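Local coordinates for protein putative diacylglycerol kinase (Bacillus anthracis, PDB 4WRR) that probably phosphorylates diacylglycerol to phosphatidic acid with ATP, at residues A34-D39 against L117-H122; Y54-A59 against A82-R87; V197-G202 against G220-F225. One frame throughout, in Å; residues are numbered along the deposited sequence.

Interaction 1 (A34-D39 against L117-H122); sequences AAAFPD and LITKEH
Two helix ends on one side of the parallel sheet of the kinase catalytic domain meet here: Ala36 and Phe37, where helix 22-36 gives way to the turn into strand 39-44, face Ile118, Thr119 and Glu121 at the end of helix 111-118. Phe37 is the first residue to leave helical geometry, and its ring reaches across the gap. With CG anti to the carbonyl carbon (chi1 -63°), the ring extends lengthwise toward the other segment and presents its far rim. CZ lies 3.8 Å from Ile118 O, a carbonyl oxygen in the plane of the ring, and CE2 stands 4.0 Å from Ile118 CG2, the two side chains crossing at about a right angle. On the neighbouring rim atom, CE1, Glu121 OE2 arrives at 3.4 Å near the ring plane, the carboxylate turned only 12° from the ring. Beside this, the methyl groups Ala36 CB and Thr119 CG2 touch at 3.5 Å, and Ala36 CB also lies above one face of the Phe37 ring toward its rim. Thr119 turns its methyl to this contact, while OG1 bonds back to Lys116 O.

On the other side of the contact the backbone closes a type I beta turn from Ile118 to Glu121, with Glu121 N bonded to Ile118 O at 3.0 Å. The same carbonyl oxygen therefore serves both the turn and the aromatic rim. The Glu121 carboxylate is held from elsewhere, OE2 by Thr4 OG1 and OE1 by Lys5 N, which probably keeps it nearly coplanar with the ring. No hydrogen bond crosses between the segments; the ring's weakly positive C-H edge meets two oxygens, which is probably mildly favourable electrostatically, while methyl packing supplies the rest.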
ATOM      1  N   ALA A  34      14.261  11.226  11.267  1.00 23.50           N
ATOM      2  CA  ALA A  34      14.804  10.471  10.126  1.00 24.40           C
ATOM      3  C   ALA A  34      16.076   9.719  10.467  1.00 25.19           C
ATOM      4  O   ALA A  34      16.312   8.662   9.901  1.00 25.44           O
ATOM      5  CB  ALA A  34      15.040  11.364   8.938  1.00 24.59           C
ATOM      6  N   ALA A  35      16.881  10.231  11.405  1.00 25.26           N
ATOM      7  CA  ALA A  35      18.098   9.515  11.806  1.00 25.73           C
ATOM      8  C   ALA A  35      17.735   8.286  12.616  1.00 25.61           C
ATOM      9  O   ALA A  35      18.358   7.240  12.486  1.00 27.50           O
ATOM     10  CB  ALA A  35      19.042  10.410  12.598  1.00 25.34           C
ATOM     11  N   ALA A  36      16.726   8.415  13.459  1.00 25.59           N
ATOM     12  CA  ALA A  36      16.340   7.349  14.378  1.00 25.50           C
ATOM     13  C   ALA A  36      15.417   6.293  13.777  1.00 25.52           C
ATOM     14  O   ALA A  36      15.445   5.159  14.221  1.00 27.70           O
ATOM     15  CB  ALA A  36      15.677   7.947  15.626  1.00 24.57           C
ATOM     16  N   PHE A  37      14.564   6.670  12.824  1.00 24.82           N
ATOM     17  CA  PHE A  37      13.521   5.782  12.294  1.00 24.73           C
ATOM     18  C   PHE A  37      13.807   5.530  10.786  1.00 25.11           C
ATOM     19  O   PHE A  37      13.585   6.411   9.978  1.00 24.13           O
ATOM     20  CB  PHE A  37      12.148   6.427  12.482  1.00 25.55           C
ATOM     21  CG  PHE A  37      11.766   6.639  13.950  1.00 26.27           C
ATOM     22  CD1 PHE A  37      11.698   5.570  14.819  1.00 25.90           C
ATOM     23  CD2 PHE A  37      11.547   7.910  14.448  1.00 25.26           C
ATOM     24  CE1 PHE A  37      11.374   5.764  16.167  1.00 26.55           C
ATOM     25  CE2 PHE A  37      11.205   8.105  15.776  1.00 26.71           C
ATOM     26  CZ  PHE A  37      11.149   7.030  16.646  1.00 26.58           C
ATOM     27  N   PRO A  38      14.359   4.354  10.442  1.00 24.10           N
ATOM     28  CA  PRO A  38      14.769   4.068   9.115  1.00 24.30           C
ATOM     29  C   PRO A  38      13.623   3.851   8.103  1.00 24.36           C
ATOM     30  O   PRO A  38      13.897   3.620   6.894  1.00 23.68           O
ATOM     31  CB  PRO A  38      15.605   2.799   9.278  1.00 25.24           C
ATOM     32  CG  PRO A  38      15.029   2.110  10.482  1.00 25.87           C
ATOM     33  CD  PRO A  38      14.623   3.232  11.383  1.00 25.01           C
ATOM     34  N   ASP A  39      12.373   3.953   8.556  1.00 23.02           N
ATOM     35  CA  ASP A  39      11.207   3.932   7.679  1.00 23.38           C
ATOM     36  C   ASP A  39      10.232   4.996   8.145  1.00 22.63           C
ATOM     37  O   ASP A  39       9.381   4.735   9.041  1.00 23.02           O
ATOM     38  CB  ASP A  39      10.570   2.506   7.650  1.00 23.60           C
ATOM     39  CG  ASP A  39       9.446   2.363   6.622  1.00 24.80           C
ATOM     40  OD1 ASP A  39       8.752   3.369   6.285  1.00 25.67           O
ATOM     41  OD2 ASP A  39       9.212   1.219   6.151  1.00 27.01           O
ATOM     42  N   LEU A 117      12.720  13.615  21.902  1.00 25.79           N
ATOM     43  CA  LEU A 117      12.055  12.843  22.937  1.00 25.35           C
ATOM     44  C   LEU A 117      11.424  11.613  22.311  1.00 24.61           C
ATOM     45  O   LEU A 117      11.493  10.516  22.853  1.00 22.78           O
ATOM     46  CB  LEU A 117      10.973  13.684  23.617  1.00 25.66           C
ATOM     47  CG  LEU A 117      10.095  12.920  24.614  1.00 27.17           C
ATOM     48  CD1 LEU A 117      10.912  12.421  25.799  1.00 26.94           C
ATOM     49  CD2 LEU A 117       8.969  13.796  25.124  1.00 28.34           C
ATOM     50  N   ILE A 118      10.847  11.788  21.112  1.00 23.77           N
ATOM     51  CA  ILE A 118      10.172  10.676  20.461  1.00 23.60           C
ATOM     52  C   ILE A 118      11.161   9.553  20.179  1.00 24.00           C
ATOM     53  O   ILE A 118      10.792   8.383  20.228  1.00 25.15           O
ATOM     54  CB  ILE A 118       9.475  11.145  19.184  1.00 23.20           C
ATOM     55  CG1 ILE A 118       8.337  12.091  19.549  1.00 23.32           C
ATOM     56  CG2 ILE A 118       8.922   9.954  18.417  1.00 23.02           C
ATOM     57  CD1 ILE A 118       7.813  12.893  18.379  1.00 24.14           C
ATOM     58  N   THR A 119      12.410   9.908  19.899  1.00 23.31           N
ATOM     59  CA  THR A 119      13.403   8.909  19.591  1.00 25.15           C
ATOM     60  C   THR A 119      13.732   8.055  20.786  1.00 26.66           C
ATOM     61  O   THR A 119      14.355   7.002  20.644  1.00 27.74           O
ATOM     62  CB  THR A 119      14.716   9.507  18.958  1.00 25.36           C
ATOM     63  OG1 THR A 119      15.444  10.265  19.926  1.00 26.07           O
ATOM     64  CG2 THR A 119      14.385  10.421  17.792  1.00 25.46           C
ATOM     65  N   LYS A 120      13.404   8.521  21.990  1.00 29.58           N
ATOM     66  CA  LYS A 120      13.640   7.733  23.191  1.00 29.37           C
ATOM     67  C   LYS A 120      12.619   6.636  23.333  1.00 28.04           C
ATOM     68  O   LYS A 120      12.827   5.705  24.100  1.00 29.77           O
ATOM     69  CB  LYS A 120      13.603   8.637  24.434  1.00 33.34           C
ATOM     70  CG  LYS A 120      14.620   9.765  24.430  1.00 37.06           C
ATOM     71  CD  LYS A 120      16.021   9.220  24.135  1.00 39.62           C
ATOM     72  CE  LYS A 120      17.120  10.215  24.489  1.00 45.79           C
ATOM     73  NZ  LYS A 120      18.192  10.204  23.450  1.00 46.85           N
ATOM     74  N   GLU A 121      11.477   6.774  22.686  1.00 26.64           N
ATOM     75  CA  GLU A 121      10.483   5.709  22.635  1.00 27.88           C
ATOM     76  C   GLU A 121       9.847   5.349  24.002  1.00 27.59           C
ATOM     77  O   GLU A 121       9.479   4.213  24.240  1.00 29.41           O
ATOM     78  CB  GLU A 121      11.063   4.450  21.968  1.00 29.82           C
ATOM     79  CG  GLU A 121      11.604   4.684  20.544  1.00 30.66           C
ATOM     80  CD  GLU A 121      11.868   3.409  19.756  1.00 32.67           C
ATOM     81  OE1 GLU A 121      11.608   2.294  20.277  1.00 34.37           O
ATOM     82  OE2 GLU A 121      12.323   3.509  18.592  1.00 33.64           O
ATOM     83  N   HIS A 122       9.643   6.332  24.869  1.00 26.57           N
ATOM     84  CA  HIS A 122       8.939   6.099  26.125  1.00 26.30           C
ATOM     85  C   HIS A 122       7.462   6.238  25.936  1.00 25.82           C
ATOM     86  O   HIS A 122       6.995   7.259  25.459  1.00 25.36           O
ATOM     87  CB  HIS A 122       9.380   7.096  27.169  1.00 25.84           C
ATOM     88  CG  HIS A 122      10.840   7.049  27.435  1.00 26.75           C
ATOM     89  ND1 HIS A 122      11.485   5.911  27.890  1.00 28.00           N
ATOM     90  CD2 HIS A 122      11.784   8.014  27.349  1.00 27.45           C
ATOM     91  CE1 HIS A 122      12.775   6.167  28.020  1.00 29.14           C
ATOM     92  NE2 HIS A 122      12.974   7.444  27.736  1.00 29.34           N
TER

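Interaction 2 (Y54-A59 against A82-R87); sequences YCQEFA and APLEIR
Leu84 and Ala59 make the tightest touch between the end of helix 50-58 and the loop that follows helix 71-81: Leu84 CD1 sits 3.5 Å from Ala59 CB, closer than usual for two carbons. The leucine aims its side chain at the helix. CG lies anti to the carbonyl carbon (chi1 -53°) and the second torsion is extended (chi2 179°), which brings both methyls up to the helix. CD1 is shared between Ala59 CB and Gln56 CA, the latter at 4.2 Å, while CD2 goes to Gln56 CG at 4.4 Å. Ala59 CB meets both Leu84 CD1 and, at 3.6 Å, Ile86 O, which approach it from the same general side. Ile86 adds its CG2 branch, which stands 3.8 Å from Ala59 O.

Gln56 carries its amide past the side of the leucine. There OE1 accepts a hydrogen bond from Glu85 N of the third subunit, and NE2 has a weak bond to Gly80 O. Within the loop, Arg87 folds back on its own segment: NH1 donates to Leu84 O at 2.8 Å with an N-H...O angle of 154°, the oxygen lying practically in the guanidinium plane and the donor in the carbonyl plane. Arg87 thus links Leu84 O, through NH1, to His290 O, through NE.

The packing is apolar with no hydrogen bond between the two segments. It closes against helix 71-81, whose Leu81 touches both Cys55 and Ala59, while Cys55 also meets Ile12 of strand 9-13. On the side of Leu84, the same residue of the third subunit packs against it, and strand 89-94 begins just beyond Arg87.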
ATOM      1  N   TYR A  54      -5.660  10.895   7.246  1.00 23.99           N
ATOM      2  CA  TYR A  54      -4.347  10.231   7.267  1.00 23.05           C
ATOM      3  C   TYR A  54      -4.273   9.194   8.390  1.00 22.44           C
ATOM      4  O   TYR A  54      -3.870   8.039   8.164  1.00 21.16           O
ATOM      5  CB  TYR A  54      -3.201  11.226   7.409  1.00 22.57           C
ATOM      6  CG  TYR A  54      -3.085  12.296   6.326  1.00 23.16           C
ATOM      7  CD1 TYR A  54      -3.680  12.148   5.088  1.00 24.54           C
ATOM      8  CD2 TYR A  54      -2.331  13.441   6.554  1.00 23.13           C
ATOM      9  CE1 TYR A  54      -3.532  13.122   4.076  1.00 25.71           C
ATOM     10  CE2 TYR A  54      -2.187  14.419   5.579  1.00 24.30           C
ATOM     11  CZ  TYR A  54      -2.798  14.274   4.340  1.00 25.48           C
ATOM     12  OH  TYR A  54      -2.661  15.280   3.397  1.00 25.84           O
ATOM     13  N   CYS A  55      -4.707   9.572   9.590  1.00 21.77           N
ATOM     14  CA  CYS A  55      -4.769   8.597  10.679  1.00 22.09           C
ATOM     15  C   CYS A  55      -5.577   7.366  10.288  1.00 22.29           C
ATOM     16  O   CYS A  55      -5.129   6.255  10.532  1.00 21.93           O
ATOM     17  CB  CYS A  55      -5.330   9.226  11.959  1.00 23.16           C
ATOM     18  SG  CYS A  55      -4.172  10.412  12.705  1.00 24.66           S
ATOM     19  N   GLN A  56      -6.746   7.556   9.668  1.00 23.13           N
ATOM     20  CA  GLN A  56      -7.631   6.415   9.359  1.00 24.32           C
ATOM     21  C   GLN A  56      -7.056   5.567   8.256  1.00 25.05           C
ATOM     22  O   GLN A  56      -7.139   4.363   8.313  1.00 25.14           O
ATOM     23  CB  GLN A  56      -9.059   6.866   9.045  1.00 24.37           C
ATOM     24  CG  GLN A  56      -9.661   7.515  10.287  1.00 24.64           C
ATOM     25  CD  GLN A  56     -11.071   8.038  10.164  1.00 24.37           C
ATOM     26  OE1 GLN A  56     -11.554   8.373   9.095  1.00 25.45           O
ATOM     27  NE2 GLN A  56     -11.717   8.149  11.287  1.00 25.00           N
ATOM     28  N   GLU A  57      -6.418   6.188   7.270  1.00 25.97           N
ATOM     29  CA  GLU A  57      -5.731   5.408   6.234  1.00 26.45           C
ATOM     30  C   GLU A  57      -4.511   4.643   6.744  1.00 24.65           C
ATOM     31  O   GLU A  57      -4.314   3.505   6.384  1.00 24.75           O
ATOM     32  CB  GLU A  57      -5.336   6.301   5.058  1.00 28.53           C
ATOM     33  CG  GLU A  57      -4.575   5.500   4.002  1.00 31.97           C
ATOM     34  CD  GLU A  57      -4.211   6.284   2.744  1.00 35.40           C
ATOM     35  OE1 GLU A  57      -4.775   7.379   2.517  1.00 37.79           O
ATOM     36  OE2 GLU A  57      -3.374   5.756   1.973  1.00 41.66           O
ATOM     37  N   PHE A  58      -3.685   5.259   7.586  1.00 24.41           N
ATOM     38  CA  PHE A  58      -2.405   4.654   7.992  1.00 24.14           C
ATOM     39  C   PHE A  58      -2.441   3.854   9.278  1.00 24.20           C
ATOM     40  O   PHE A  58      -1.453   3.222   9.619  1.00 22.95           O
ATOM     41  CB  PHE A  58      -1.313   5.722   8.042  1.00 24.52           C
ATOM     42  CG  PHE A  58      -0.847   6.142   6.695  1.00 25.28           C
ATOM     43  CD1 PHE A  58      -1.575   7.031   5.944  1.00 25.93           C
ATOM     44  CD2 PHE A  58       0.265   5.543   6.118  1.00 27.80           C
ATOM     45  CE1 PHE A  58      -1.152   7.395   4.664  1.00 28.03           C
ATOM     46  CE2 PHE A  58       0.680   5.853   4.816  1.00 27.77           C
ATOM     47  CZ  PHE A  58      -0.035   6.788   4.090  1.00 28.53           C
ATOM     48  N   ALA A  59      -3.569   3.846   9.992  1.00 24.66           N
ATOM     49  CA  ALA A  59      -3.624   3.175  11.291  1.00 26.31           C
ATOM     50  C   ALA A  59      -3.262   1.714  11.252  1.00 27.47           C
ATOM     51  O   ALA A  59      -2.606   1.205  12.165  1.00 26.57           O
ATOM     52  CB  ALA A  59      -4.997   3.332  11.916  1.00 27.76           C
ATOM     53  N   ALA A  82      -9.362   7.155  17.513  1.00 26.13           N
ATOM     54  CA  ALA A  82     -10.120   6.622  18.628  1.00 25.77           C
ATOM     55  C   ALA A  82     -11.233   5.634  18.217  1.00 27.40           C
ATOM     56  O   ALA A  82     -11.482   4.675  18.949  1.00 26.85           O
ATOM     57  CB  ALA A  82     -10.687   7.741  19.462  1.00 26.23           C
ATOM     58  N   PRO A  83     -11.901   5.855  17.077  1.00 27.62           N
ATOM     59  CA  PRO A  83     -12.993   4.900  16.752  1.00 29.70           C
ATOM     60  C   PRO A  83     -12.568   3.581  16.140  1.00 30.27           C
ATOM     61  O   PRO A  83     -13.417   2.758  15.914  1.00 33.60           O
ATOM     62  CB  PRO A  83     -13.872   5.652  15.748  1.00 29.65           C
ATOM     63  CG  PRO A  83     -13.209   6.938  15.467  1.00 29.99           C
ATOM     64  CD  PRO A  83     -11.954   7.079  16.276  1.00 28.54           C
ATOM     65  N   LEU A  84     -11.275   3.378  15.904  1.00 28.88           N
ATOM     66  CA  LEU A  84     -10.800   2.267  15.161  1.00 29.36           C
ATOM     67  C   LEU A  84     -10.425   1.122  16.055  1.00 29.55           C
ATOM     68  O   LEU A  84     -10.003   1.323  17.199  1.00 28.38           O
ATOM     69  CB  LEU A  84      -9.529   2.669  14.389  1.00 28.36           C
ATOM     70  CG  LEU A  84      -9.608   3.899  13.521  1.00 29.05           C
ATOM     71  CD1 LEU A  84      -8.235   4.147  12.863  1.00 29.07           C
ATOM     72  CD2 LEU A  84     -10.645   3.780  12.437  1.00 30.14           C
ATOM     73  N   GLU A  85     -10.468  -0.078  15.488  1.00 30.50           N
ATOM     74  CA  GLU A  85     -10.051  -1.278  16.212  1.00 33.02           C
ATOM     75  C   GLU A  85      -8.543  -1.362  16.435  1.00 33.65           C
ATOM     76  O   GLU A  85      -8.108  -1.893  17.445  1.00 34.84           O
ATOM     77  CB  GLU A  85     -10.460  -2.514  15.449  1.00 34.37           C
ATOM     78  CG  GLU A  85     -11.955  -2.694  15.296  1.00 36.74           C
ATOM     79  CD  GLU A  85     -12.673  -2.722  16.631  1.00 39.80           C
ATOM     80  OE1 GLU A  85     -12.311  -3.578  17.470  1.00 43.99           O
ATOM     81  OE2 GLU A  85     -13.564  -1.866  16.852  1.00 39.10           O
ATOM     82  N   ILE A  86      -7.757  -0.877  15.471  1.00 34.08           N
ATOM     83  CA  ILE A  86      -6.282  -0.914  15.542  1.00 34.62           C
ATOM     84  C   ILE A  86      -5.730   0.525  15.576  1.00 32.08           C
ATOM     85  O   ILE A  86      -6.048   1.339  14.723  1.00 29.74           O
ATOM     86  CB  ILE A  86      -5.702  -1.671  14.355  1.00 38.15           C
ATOM     87  CG1 ILE A  86      -6.104  -3.132  14.458  1.00 40.97           C
ATOM     88  CG2 ILE A  86      -4.173  -1.554  14.333  1.00 39.63           C
ATOM     89  CD1 ILE A  86      -5.846  -3.903  13.187  1.00 43.82           C
ATOM     90  N   ARG A  87      -5.026   0.852  16.655  1.00 30.58           N
ATOM     91  CA  ARG A  87      -4.665   2.218  16.966  1.00 30.58           C
ATOM     92  C   ARG A  87      -3.179   2.235  17.310  1.00 31.39           C
ATOM     93  O   ARG A  87      -2.802   1.892  18.397  1.00 33.01           O
ATOM     94  CB  ARG A  87      -5.467   2.774  18.146  1.00 29.89           C
ATOM     95  CG  ARG A  87      -6.974   2.748  17.914  1.00 30.07           C
ATOM     96  CD  ARG A  87      -7.755   3.235  19.137  1.00 29.40           C
ATOM     97  NE  ARG A  87      -7.480   2.410  20.312  1.00 28.73           N
ATOM     98  CZ  ARG A  87      -7.983   1.196  20.520  1.00 29.87           C
ATOM     99  NH1 ARG A  87      -8.811   0.619  19.631  1.00 29.15           N
ATOM    100  NH2 ARG A  87      -7.646   0.545  21.618  1.00 29.49           N
TER

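Interaction 3 (V197-G202 against G220-F225); sequences VMVGNG and GTLDIF. With MG (magnesium ion), chain E.
Asp223 OD1 accepts hydrogen bonds from two waters of a magnesium shell, water 3 at 2.7 Å and water 1 at 2.9 Å. Asp223 lies near the start of strand 222-228, paired antiparallel with strand 196-200 in the five-stranded sheet of the NAD kinase-like beta sandwich domain. The magnesium ion is bound directly by Thr221 O and three waters, and Lys216 O and Asp219 OD1 complete the site. Asp223 is therefore a second-shell residue. Its other oxygen, OD2, is held by Lys256 in a salt bridge and by His254. These partners should hold the carboxylate's rotation.

Water 1 also donates to Gly200 O, joining the two strands just beside the ion. That carbonyl takes the N-H of Asp223 as well, at 3.2 Å. In return Gly200 N donates to Asp223 O at 2.9 Å with an angle of 165°, while Met198 and Phe225 form the next hydrogen-bonded pair through both their N and O atoms. Between them Val199 faces Ile224 in a non-hydrogen-bonded pair, and Val199 CA brings its hydrogen toward Asp223 O at 3.2 Å.

The two faces of the sheet differ. Met198, Asp223 and Phe225 point to one, with Asp223 toward the metal-bound waters. Val199 and Ile224 point to the other, an apolar side on which strands 260-264 and 179-185 pack, and Val199 CG1, anti to its backbone N (chi1 179°), packs on Leu222 CB at 4.0 Å. Leu222 sends its CD2 methyl to Gly200 O and to Asn201 OD1. The asparagine's ND2 is held by Leu137 O and Asp127 O, and OD1 accepts from a further metal-bound water, water 2, at 2.9 Å.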
ATOM      1  N   VAL A 197     -19.946  23.855  33.697  1.00 31.51           N
ATOM      2  CA  VAL A 197     -19.833  22.438  33.946  1.00 31.61           C
ATOM      3  C   VAL A 197     -18.754  21.846  33.058  1.00 30.53           C
ATOM      4  O   VAL A 197     -18.798  22.013  31.849  1.00 30.91           O
ATOM      5  CB  VAL A 197     -21.150  21.720  33.658  1.00 34.70           C
ATOM      6  CG1 VAL A 197     -21.009  20.223  33.893  1.00 35.25           C
ATOM      7  CG2 VAL A 197     -22.278  22.276  34.514  1.00 36.47           C
ATOM      8  N   MET A 198     -17.773  21.190  33.673  1.00 29.88           N
ATOM      9  CA  MET A 198     -16.645  20.627  32.990  1.00 30.10           C
ATOM     10  C   MET A 198     -16.545  19.172  33.322  1.00 29.40           C
ATOM     11  O   MET A 198     -16.844  18.760  34.435  1.00 28.17           O
ATOM     12  CB  MET A 198     -15.331  21.267  33.470  1.00 31.45           C
ATOM     13  CG  MET A 198     -15.220  22.773  33.294  1.00 33.09           C
ATOM     14  SD  MET A 198     -14.814  23.191  31.616  1.00 35.39           S
ATOM     15  CE  MET A 198     -13.199  22.421  31.486  1.00 35.19           C
ATOM     16  N   VAL A 199     -16.048  18.403  32.355  1.00 29.85           N
ATOM     17  CA  VAL A 199     -15.539  17.060  32.587  1.00 28.54           C
ATOM     18  C   VAL A 199     -14.130  17.035  32.050  1.00 27.75           C
ATOM     19  O   VAL A 199     -13.917  17.267  30.859  1.00 29.46           O
ATOM     20  CB  VAL A 199     -16.397  16.009  31.863  1.00 30.21           C
ATOM     21  CG1 VAL A 199     -15.847  14.622  32.090  1.00 29.21           C
ATOM     22  CG2 VAL A 199     -17.813  16.093  32.389  1.00 30.58           C
ATOM     23  N   GLY A 200     -13.166  16.778  32.919  1.00 25.77           N
ATOM     24  CA  GLY A 200     -11.760  16.861  32.575  1.00 25.05           C
ATOM     25  C   GLY A 200     -11.050  15.513  32.542  1.00 26.19           C
ATOM     26  O   GLY A 200     -11.284  14.635  33.405  1.00 26.10           O
ATOM     27  N   ASN A 201     -10.191  15.369  31.541  1.00 25.37           N
ATOM     28  CA  ASN A 201      -9.280  14.249  31.366  1.00 26.05           C
ATOM     29  C   ASN A 201      -7.804  14.684  31.238  1.00 25.42           C
ATOM     30  O   ASN A 201      -6.913  13.955  31.658  1.00 26.21           O
ATOM     31  CB  ASN A 201      -9.659  13.498  30.100  1.00 28.76           C
ATOM     32  CG  ASN A 201      -8.949  12.168  29.987  1.00 31.73           C
ATOM     33  OD1 ASN A 201      -9.106  11.307  30.859  1.00 33.94           O
ATOM     34  ND2 ASN A 201      -8.116  12.004  28.934  1.00 30.06           N
ATOM     35  N   GLY A 202      -7.550  15.885  30.715  1.00 23.12           N
ATOM     36  CA  GLY A 202      -6.187  16.429  30.611  1.00 22.55           C
ATOM     37  C   GLY A 202      -5.633  17.023  31.881  1.00 22.64           C
ATOM     38  O   GLY A 202      -6.403  17.513  32.727  1.00 24.16           O
ATOM     39  N   GLY A 220      -8.180   6.051  35.090  1.00 29.20           N
ATOM     40  CA  GLY A 220      -9.385   5.265  34.855  1.00 30.42           C
ATOM     41  C   GLY A 220     -10.686   5.920  35.293  1.00 31.32           C
ATOM     42  O   GLY A 220     -11.702   5.276  35.233  1.00 32.03           O
ATOM     43  N   THR A 221     -10.661   7.184  35.738  1.00 30.81           N
ATOM     44  CA  THR A 221     -11.872   7.950  36.014  1.00 31.77           C
ATOM     45  C   THR A 221     -11.787   9.356  35.446  1.00 30.20           C
ATOM     46  O   THR A 221     -10.694   9.861  35.174  1.00 30.59           O
ATOM     47  CB  THR A 221     -12.161   8.135  37.533  1.00 36.66           C
ATOM     48  OG1 THR A 221     -11.051   8.802  38.187  1.00 40.37           O
ATOM     49  CG2 THR A 221     -12.377   6.856  38.187  1.00 41.70           C
ATOM     50  N   LEU A 222     -12.943   9.970  35.251  1.00 29.57           N
ATOM     51  CA  LEU A 222     -13.042  11.330  34.799  1.00 28.91           C
ATOM     52  C   LEU A 222     -13.398  12.227  35.962  1.00 29.48           C
ATOM     53  O   LEU A 222     -13.857  11.749  36.979  1.00 28.72           O
ATOM     54  CB  LEU A 222     -14.122  11.438  33.753  1.00 30.64           C
ATOM     55  CG  LEU A 222     -13.740  10.847  32.403  1.00 30.76           C
ATOM     56  CD1 LEU A 222     -14.987  10.718  31.563  1.00 31.74           C
ATOM     57  CD2 LEU A 222     -12.714  11.726  31.689  1.00 28.98           C
ATOM     58  N   ASP A 223     -13.162  13.522  35.802  1.00 28.72           N
ATOM     59  CA  ASP A 223     -13.364  14.502  36.860  1.00 29.23           C
ATOM     60  C   ASP A 223     -14.455  15.462  36.463  1.00 29.19           C
ATOM     61  O   ASP A 223     -14.350  16.107  35.433  1.00 30.44           O
ATOM     62  CB  ASP A 223     -12.074  15.284  37.125  1.00 28.76           C
ATOM     63  CG  ASP A 223     -11.098  14.528  37.981  1.00 30.18           C
ATOM     64  OD1 ASP A 223     -10.449  13.585  37.470  1.00 29.55           O
ATOM     65  OD2 ASP A 223     -10.990  14.849  39.202  1.00 32.03           O
ATOM     66  N   ILE A 224     -15.534  15.498  37.250  1.00 29.64           N
ATOM     67  CA  ILE A 224     -16.628  16.423  37.050  1.00 29.11           C
ATOM     68  C   ILE A 224     -16.371  17.660  37.933  1.00 28.41           C
ATOM     69  O   ILE A 224     -16.074  17.512  39.095  1.00 28.82           O
ATOM     70  CB  ILE A 224     -17.964  15.798  37.476  1.00 31.93           C
ATOM     71  CG1 ILE A 224     -18.239  14.493  36.696  1.00 32.88           C
ATOM     72  CG2 ILE A 224     -19.098  16.784  37.246  1.00 32.45           C
ATOM     73  CD1 ILE A 224     -19.379  13.690  37.254  1.00 34.13           C
ATOM     74  N   PHE A 225     -16.566  18.850  37.388  1.00 27.35           N
ATOM     75  CA  PHE A 225     -16.273  20.083  38.073  1.00 27.44           C
ATOM     76  C   PHE A 225     -17.349  21.083  37.715  1.00 29.10           C
ATOM     77  O   PHE A 225     -17.502  21.439  36.541  1.00 31.13           O
ATOM     78  CB  PHE A 225     -14.907  20.587  37.622  1.00 27.22           C
ATOM     79  CG  PHE A 225     -14.432  21.843  38.320  1.00 26.15           C
ATOM     80  CD1 PHE A 225     -13.651  21.767  39.465  1.00 27.08           C
ATOM     81  CD2 PHE A 225     -14.712  23.086  37.796  1.00 25.96           C
ATOM     82  CE1 PHE A 225     -13.194  22.922  40.104  1.00 26.71           C
ATOM     83  CE2 PHE A 225     -14.235  24.240  38.397  1.00 25.76           C
ATOM     84  CZ  PHE A 225     -13.494  24.161  39.566  1.00 25.89           C
TER
HETATM   85 MG    MG E 401      -8.685  10.826  34.907  1.00 22.46          MG
HETATM   86  O   HOH W   1      -9.963  12.626  34.732  1.00 35.58           O
HETATM   87  O   HOH W   2      -8.605   9.511  33.092  1.00 26.35           O
HETATM   88  O   HOH W   3      -8.352  11.905  37.067  1.00 27.22           O

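Interactions 1 and 2 both lie in the catalytic domain, and interaction 2 is nested inside the chain loop that interaction 1 closes. Their nearest atoms are about 9 Å apart. Interaction 1 joins two helix ends, interaction 2 a helix end and a loop, neither with a hydrogen bond across, but interaction 1 is partly buried and sets an aromatic rim against oxygens, whereas interaction 2 is buried aliphatic packing. A different neighbouring subunit comes close to each. Interaction 3, in the second domain, is a buried backbone ladder beside a magnesium site, with no other chain touching it; its centre is 33 Å from that of interaction 1 and 25 Å from that of interaction 2.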